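Local coordinates for cytochrome c-552/4 domain-containing protein (Ignicoccus hospitalis KIN4/I, PDB 4QO5) that is of uncertain function but binds eight c-type hemes and probably transfers electrons as a membrane-associated multiheme cytochrome, at residues 54-57 and 58-61; 44-47 and 48-52. One frame throughout, in Å; residues are numbered along the deposited sequence.

Contact 1: 54-57 and 58-61; sequences KPAL and EREV. With HEC (heme c), chain D.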
loop_
_atom_site.group_PDB
_atom_site.type_symbol
_atom_site.label_atom_id
_atom_site.label_comp_id
_atom_site.label_asym_id
_atom_site.label_seq_id
_atom_site.Cartn_x
_atom_site.Cartn_y
_atom_site.Cartn_z
ATOM N N LYS A 54 -30.911 20.085 20.996
ATOM C CA LYS A 54 -29.851 19.284 21.612
ATOM C C LYS A 54 -28.859 20.175 22.361
ATOM O O LYS A 54 -28.709 21.350 22.024
ATOM C CB LYS A 54 -29.123 18.473 20.537
ATOM C CG LYS A 54 -30.014 17.460 19.835
ATOM C CD LYS A 54 -29.291 16.790 18.680
ATOM C CE LYS A 54 -30.209 15.813 17.965
ATOM N NZ LYS A 54 -29.508 15.004 16.919
ATOM N N PRO A 55 -28.173 19.615 23.373
ATOM C CA PRO A 55 -27.182 20.399 24.131
ATOM C C PRO A 55 -26.026 20.821 23.224
ATOM O O PRO A 55 -25.756 20.135 22.233
ATOM C CB PRO A 55 -26.673 19.407 25.181
ATOM C CG PRO A 55 -27.697 18.309 25.234
ATOM C CD PRO A 55 -28.301 18.234 23.872
ATOM N N ALA A 56 -25.356 21.917 23.561
ATOM C CA ALA A 56 -24.326 22.493 22.694
ATOM C C ALA A 56 -23.274 21.499 22.195
ATOM O O ALA A 56 -22.965 21.463 21.005
ATOM C CB ALA A 56 -23.665 23.678 23.369
ATOM N N LEU A 57 -22.747 20.675 23.095
ATOM C CA LEU A 57 -21.693 19.723 22.730
ATOM C C LEU A 57 -22.144 18.637 21.747
ATOM O O LEU A 57 -21.345 18.115 20.973
ATOM C CB LEU A 57 -21.107 19.071 23.988
ATOM C CG LEU A 57 -20.184 19.953 24.829
ATOM C CD1 LEU A 57 -19.652 19.171 26.014
ATOM C CD2 LEU A 57 -19.038 20.506 23.988
ATOM N N GLU A 58 -23.429 18.308 21.788
ATOM C CA GLU A 58 -23.987 17.213 21.010
ATOM C C GLU A 58 -24.475 17.717 19.646
ATOM O O GLU A 58 -24.590 16.963 18.680
ATOM C CB GLU A 58 -25.159 16.611 21.793
ATOM C CG GLU A 58 -25.968 15.552 21.056
ATOM C CD GLU A 58 -25.308 14.183 21.089
ATOM O OE1 GLU A 58 -24.488 13.944 22.001
ATOM O OE2 GLU A 58 -25.617 13.346 20.208
ATOM N N ARG A 59 -24.762 19.005 19.580
ATOM C CA ARG A 59 -25.422 19.598 18.423
ATOM C C ARG A 59 -24.488 19.742 17.206
ATOM O O ARG A 59 -23.331 20.135 17.344
ATOM C CB ARG A 59 -25.957 20.970 18.877
ATOM C CG ARG A 59 -26.661 21.799 17.855
ATOM C CD ARG A 59 -27.423 22.934 18.547
ATOM N NE ARG A 59 -26.519 23.894 19.177
ATOM C CZ ARG A 59 -26.619 24.322 20.430
ATOM N NH1 ARG A 59 -25.746 25.204 20.888
ATOM N NH2 ARG A 59 -27.590 23.878 21.222
ATOM N N GLU A 60 -24.997 19.447 16.010
ATOM C CA GLU A 60 -24.190 19.554 14.799
ATOM C C GLU A 60 -24.825 20.474 13.748
ATOM O O GLU A 60 -24.705 20.222 12.548
ATOM C CB GLU A 60 -23.954 18.166 14.191
ATOM C CG GLU A 60 -23.041 17.284 15.075
ATOM C CD GLU A 60 -22.732 15.941 14.437
ATOM O OE1 GLU A 60 -23.674 15.251 13.994
ATOM O OE2 GLU A 60 -21.540 15.570 14.397
ATOM N N VAL A 61 -25.538 21.493 14.213
ATOM C CA VAL A 61 -25.925 22.641 13.386
ATOM C C VAL A 61 -25.348 23.863 14.080
ATOM O O VAL A 61 -25.101 23.816 15.283
ATOM C CB VAL A 61 -27.451 22.829 13.286
ATOM C CG1 VAL A 61 -28.065 21.748 12.426
ATOM C CG2 VAL A 61 -28.082 22.867 14.675
HETATM FE FE HEC D . -25.914 19.375 7.425
HETATM C CHA HEC D . -25.815 17.286 10.133
HETATM C CHB HEC D . -22.713 18.454 6.609
HETATM C CHC HEC D . -26.197 21.129 4.583
HETATM C CHD HEC D . -28.927 20.658 8.450
HETATM N NA HEC D . -24.538 18.090 8.205
HETATM C C1A HEC D . -24.699 17.317 9.335
HETATM C C2A HEC D . -23.515 16.506 9.514
HETATM C C3A HEC D . -22.660 16.844 8.531
HETATM C C4A HEC D . -23.286 17.844 7.698
HETATM C CMA HEC D . -21.244 16.282 8.285
HETATM C CAA HEC D . -23.293 15.492 10.678
HETATM C CBA HEC D . -23.580 14.088 10.132
HETATM C CGA HEC D . -23.201 13.024 11.137
HETATM O O1A HEC D . -23.087 13.301 12.360
HETATM O O2A HEC D . -23.016 11.864 10.693
HETATM N NB HEC D . -24.679 19.735 6.001
HETATM C C1B HEC D . -23.433 19.214 5.739
HETATM C C2B HEC D . -23.020 19.585 4.427
HETATM C C3B HEC D . -24.050 20.274 3.879
HETATM C C4B HEC D . -25.079 20.391 4.841
HETATM C CMB HEC D . -21.660 19.147 3.843
HETATM C CAB HEC D . -24.354 20.877 2.509
HETATM C CBB HEC D . -23.778 19.990 1.346
HETATM N NC HEC D . -27.256 20.701 6.676
HETATM C C1C HEC D . -27.234 21.295 5.453
HETATM C C2C HEC D . -28.303 22.279 5.373
HETATM C C3C HEC D . -29.189 21.874 6.316
HETATM C C4C HEC D . -28.454 21.043 7.238
HETATM C CMC HEC D . -28.677 22.842 3.975
HETATM C CAC HEC D . -30.613 22.361 6.733
HETATM C CBC HEC D . -31.545 22.915 5.632
HETATM N ND HEC D . -27.153 19.046 8.993
HETATM C C1D HEC D . -28.369 19.666 9.216
HETATM C C2D HEC D . -29.000 19.119 10.377
HETATM C C3D HEC D . -28.041 18.079 10.919
HETATM C C4D HEC D . -26.907 18.103 10.017
HETATM C CMD HEC D . -30.366 19.500 10.985
HETATM C CAD HEC D . -28.288 17.225 12.177
HETATM C CBD HEC D . -27.586 17.951 13.327
HETATM C CGD HEC D . -27.862 17.305 14.662
HETATM O O1D HEC D . -27.370 17.834 15.713
HETATM O O2D HEC D . -28.573 16.271 14.674
HETATM O O HOH W 1 -27.856 13.596 18.692
HETATM O O HOH W 2 -21.000 19.005 18.580
#

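Contact 2: 44-47 and 48-52; sequences AHVT and PAEAW. With HEC (heme c), chain D.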
loop_
_atom_site.group_PDB
_atom_site.type_symbol
_atom_site.label_atom_id
_atom_site.label_comp_id
_atom_site.label_asym_id
_atom_site.label_seq_id
_atom_site.Cartn_x
_atom_site.Cartn_y
_atom_site.Cartn_z
ATOM N N ALA A 44 -31.199 13.190 6.821
ATOM C CA ALA A 44 -32.485 12.708 6.323
ATOM C C ALA A 44 -33.473 12.442 7.462
ATOM O O ALA A 44 -34.651 12.166 7.220
ATOM C CB ALA A 44 -32.282 11.426 5.493
ATOM N N HIS A 45 -32.993 12.520 8.703
ATOM C CA HIS A 45 -33.801 12.105 9.860
ATOM C C HIS A 45 -33.923 13.156 10.964
ATOM O O HIS A 45 -34.586 12.930 11.973
ATOM C CB HIS A 45 -33.215 10.821 10.443
ATOM C CG HIS A 45 -33.090 9.737 9.427
ATOM N ND1 HIS A 45 -34.134 8.895 9.114
ATOM C CD2 HIS A 45 -32.071 9.402 8.599
ATOM C CE1 HIS A 45 -33.758 8.068 8.154
ATOM N NE2 HIS A 45 -32.511 8.355 7.824
ATOM N N VAL A 46 -33.286 14.301 10.770
ATOM C CA VAL A 46 -33.289 15.350 11.787
ATOM C C VAL A 46 -33.619 16.695 11.135
ATOM O O VAL A 46 -33.049 17.040 10.101
ATOM C CB VAL A 46 -31.919 15.476 12.472
ATOM C CG1 VAL A 46 -31.958 16.547 13.595
ATOM C CG2 VAL A 46 -31.446 14.115 13.034
ATOM N N THR A 47 -34.525 17.456 11.740
ATOM C CA THR A 47 -34.808 18.812 11.252
ATOM C C THR A 47 -33.901 19.814 11.989
ATOM O O THR A 47 -33.400 19.515 13.078
ATOM C CB THR A 47 -36.266 19.215 11.505
ATOM O OG1 THR A 47 -36.450 19.497 12.899
ATOM C CG2 THR A 47 -37.224 18.133 11.071
ATOM N N PRO A 48 -33.650 20.985 11.380
ATOM C CA PRO A 48 -32.866 22.022 12.062
ATOM C C PRO A 48 -33.457 22.415 13.412
ATOM O O PRO A 48 -32.706 22.611 14.374
ATOM C CB PRO A 48 -32.922 23.191 11.075
ATOM C CG PRO A 48 -32.954 22.487 9.730
ATOM C CD PRO A 48 -33.888 21.328 9.962
ATOM N N ALA A 49 -34.782 22.497 13.499
ATOM C CA ALA A 49 -35.422 22.818 14.774
ATOM C C ALA A 49 -35.175 21.738 15.842
ATOM O O ALA A 49 -35.001 22.055 17.021
ATOM C CB ALA A 49 -36.912 23.056 14.579
ATOM N N GLU A 50 -35.166 20.472 15.425
ATOM C CA GLU A 50 -34.835 19.369 16.331
ATOM C C GLU A 50 -33.376 19.392 16.765
ATOM O O GLU A 50 -33.065 19.142 17.933
ATOM C CB GLU A 50 -35.171 18.015 15.680
ATOM C CG GLU A 50 -36.678 17.782 15.594
ATOM C CD GLU A 50 -37.082 16.636 14.671
ATOM O OE1 GLU A 50 -38.291 16.312 14.673
ATOM O OE2 GLU A 50 -36.214 16.074 13.950
ATOM N N ALA A 51 -32.474 19.675 15.827
ATOM C CA ALA A 51 -31.053 19.730 16.165
ATOM C C ALA A 51 -30.789 20.838 17.178
ATOM O O ALA A 51 -29.984 20.672 18.095
ATOM C CB ALA A 51 -30.216 19.934 14.932
ATOM N N TRP A 52 -31.475 21.965 17.021
ATOM C CA TRP A 52 -31.300 23.068 17.969
ATOM C C TRP A 52 -31.791 22.782 19.398
ATOM O O TRP A 52 -31.448 23.514 20.328
ATOM C CB TRP A 52 -31.861 24.398 17.424
ATOM C CG TRP A 52 -30.800 25.139 16.665
ATOM C CD1 TRP A 52 -30.671 25.239 15.310
ATOM C CD2 TRP A 52 -29.681 25.829 17.229
ATOM N NE1 TRP A 52 -29.549 25.966 14.996
ATOM C CE2 TRP A 52 -28.920 26.333 16.160
ATOM C CE3 TRP A 52 -29.247 26.063 18.539
ATOM C CZ2 TRP A 52 -27.754 27.065 16.357
ATOM C CZ3 TRP A 52 -28.086 26.791 18.736
ATOM C CH2 TRP A 52 -27.354 27.286 17.650
HETATM FE FE HEC D . -25.914 19.375 7.425
HETATM C CHA HEC D . -25.815 17.286 10.133
HETATM C CHB HEC D . -22.713 18.454 6.609
HETATM C CHC HEC D . -26.197 21.129 4.583
HETATM C CHD HEC D . -28.927 20.658 8.450
HETATM N NA HEC D . -24.538 18.090 8.205
HETATM C C1A HEC D . -24.699 17.317 9.335
HETATM C C2A HEC D . -23.515 16.506 9.514
HETATM C C3A HEC D . -22.660 16.844 8.531
HETATM C C4A HEC D . -23.286 17.844 7.698
HETATM C CMA HEC D . -21.244 16.282 8.285
HETATM C CAA HEC D . -23.293 15.492 10.678
HETATM C CBA HEC D . -23.580 14.088 10.132
HETATM C CGA HEC D . -23.201 13.024 11.137
HETATM O O1A HEC D . -23.087 13.301 12.360
HETATM O O2A HEC D . -23.016 11.864 10.693
HETATM N NB HEC D . -24.679 19.735 6.001
HETATM C C1B HEC D . -23.433 19.214 5.739
HETATM C C2B HEC D . -23.020 19.585 4.427
HETATM C C3B HEC D . -24.050 20.274 3.879
HETATM C C4B HEC D . -25.079 20.391 4.841
HETATM C CMB HEC D . -21.660 19.147 3.843
HETATM C CAB HEC D . -24.354 20.877 2.509
HETATM C CBB HEC D . -23.778 19.990 1.346
HETATM N NC HEC D . -27.256 20.701 6.676
HETATM C C1C HEC D . -27.234 21.295 5.453
HETATM C C2C HEC D . -28.303 22.279 5.373
HETATM C C3C HEC D . -29.189 21.874 6.316
HETATM C C4C HEC D . -28.454 21.043 7.238
HETATM C CMC HEC D . -28.677 22.842 3.975
HETATM C CAC HEC D . -30.613 22.361 6.733
HETATM C CBC HEC D . -31.545 22.915 5.632
HETATM N ND HEC D . -27.153 19.046 8.993
HETATM C C1D HEC D . -28.369 19.666 9.216
HETATM C C2D HEC D . -29.000 19.119 10.377
HETATM C C3D HEC D . -28.041 18.079 10.919
HETATM C C4D HEC D . -26.907 18.103 10.017
HETATM C CMD HEC D . -30.366 19.500 10.985
HETATM C CAD HEC D . -28.288 17.225 12.177
HETATM C CBD HEC D . -27.586 17.951 13.327
HETATM C CGD HEC D . -27.862 17.305 14.662
HETATM O O1D HEC D . -27.370 17.834 15.713
HETATM O O2D HEC D . -28.573 16.271 14.674
HETATM O O HOH W 3 -37.593 14.459 11.872
#

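Contact 1: 54-57 and 58-61
In the propionate end of the pocket for the heme c whose iron is held by Met43 and His114, a loop folds back so that the guanidinium of Arg59 meets the backbone carbonyl of Lys54. Arg59 NH2 reaches Lys54 O at 2.9 Å, a weak bond bent to 120°. The guanidinium meanwhile lies with one face over Ala56, whose CA stands 3.4 Å above its plane. This placement follows from a chain that leaves with CG anti to the backbone N and then folds at chi3 (67°).

The fold-back itself is a pair of overlapping beta turns. Pro55 O accepts from Glu58 N at 3.0 Å, the donor standing above the carbonyl plane, and Ala56 and Leu57 at the corners have helical backbone angles. Weaker bonds from Arg59 N to both Pro55 O and Ala56 O continue the winding by one residue. A water donates to both Leu57 O and Arg59 O, bridging the two carbonyls.

Having turned, the chain delivers two donors to one propionate. Lys54, extended beyond CG, places NZ 2.7 Å from heme O2D, while Glu60 N donates to O1D at 2.9 Å with an angle of 155°. Both carboxylate oxygens are thus engaged, which would tend to stabilise a negative propionate. A second water accepts from Lys54 NZ and donates to Glu58 OE2, linking the lysine to an acid too distant for direct pairing. Glu60 OE1, which forms a salt bridge with Lys42, lies 2.6 Å from O1A of the second propionate.

Contact 2: 44-47 and 48-52
Thr47 and Glu50 cross obliquely at the start of helix 48-51, each side chain reaching for the backbone N-H of the other in a capping box. Thr47 is the N-cap. Its hydroxyl sits between its own backbone N and carbonyl carbon (chi1 74°), which turns OG1 toward the helix, where it accepts from Glu50 N at 3.0 Å. The return bond is nearly linear: Thr47 N points at Glu50 OE2, 3.1 Å away with an angle of 169°, and meets that oxygen from above the carboxylate plane. Glu50 keeps its chain extended beyond CG, laying CG and CD alongside the hydroxyl and bringing the carboxylate near the threonine methyl. A water also donates to Glu50 OE2 at 3.0 Å, and more weakly to His45 O.

One turn on, Thr47 O receives Ala51 N at 2.9 Å, the first i to i+4 bond of the helix. Val46, just before the cap, and Ala51, four residues after it, occupy the positions of a hydrophobic staple, with Val46 CG1 packed 4.0 Å from Ala51 CB.

This apolar pair borders the heme. Ala51 CB lies 3.5 Å from CGD of a propionate, and Val46 comes to the same carboxylate from another direction with CG1, which stands anti to the backbone N. Pro48 opens the helix over a pyrrole substituent, its N 3.6 Å from the methyl CMD. The box therefore ties down two N-H groups at the first turn, those of Thr47 and Glu50, and the Glu50 carboxylate probably interacts favourably with the helix dipole at this end.

In the fold
The two contacts follow one another along the chain, their centres 11 Å apart, and border the same propionate of one heme c. Contact 2 brings apolar groups against this carboxylate, whereas contact 1 supplies two hydrogen-bond donors to it; the side chains of Val46 and Lys54 come within about 4 Å of each other there. Trp52, at the end of the 48-52 segment, packs against the returning loop: its CZ3 is 3.3 Å from Arg59 NE, and its NE1, bonded to Thr63 O, lies near Val61. Val61 CG2 also sits 3.6 Å from Ala51 CB, so the short helix and the loop beyond it pack together beside the heme.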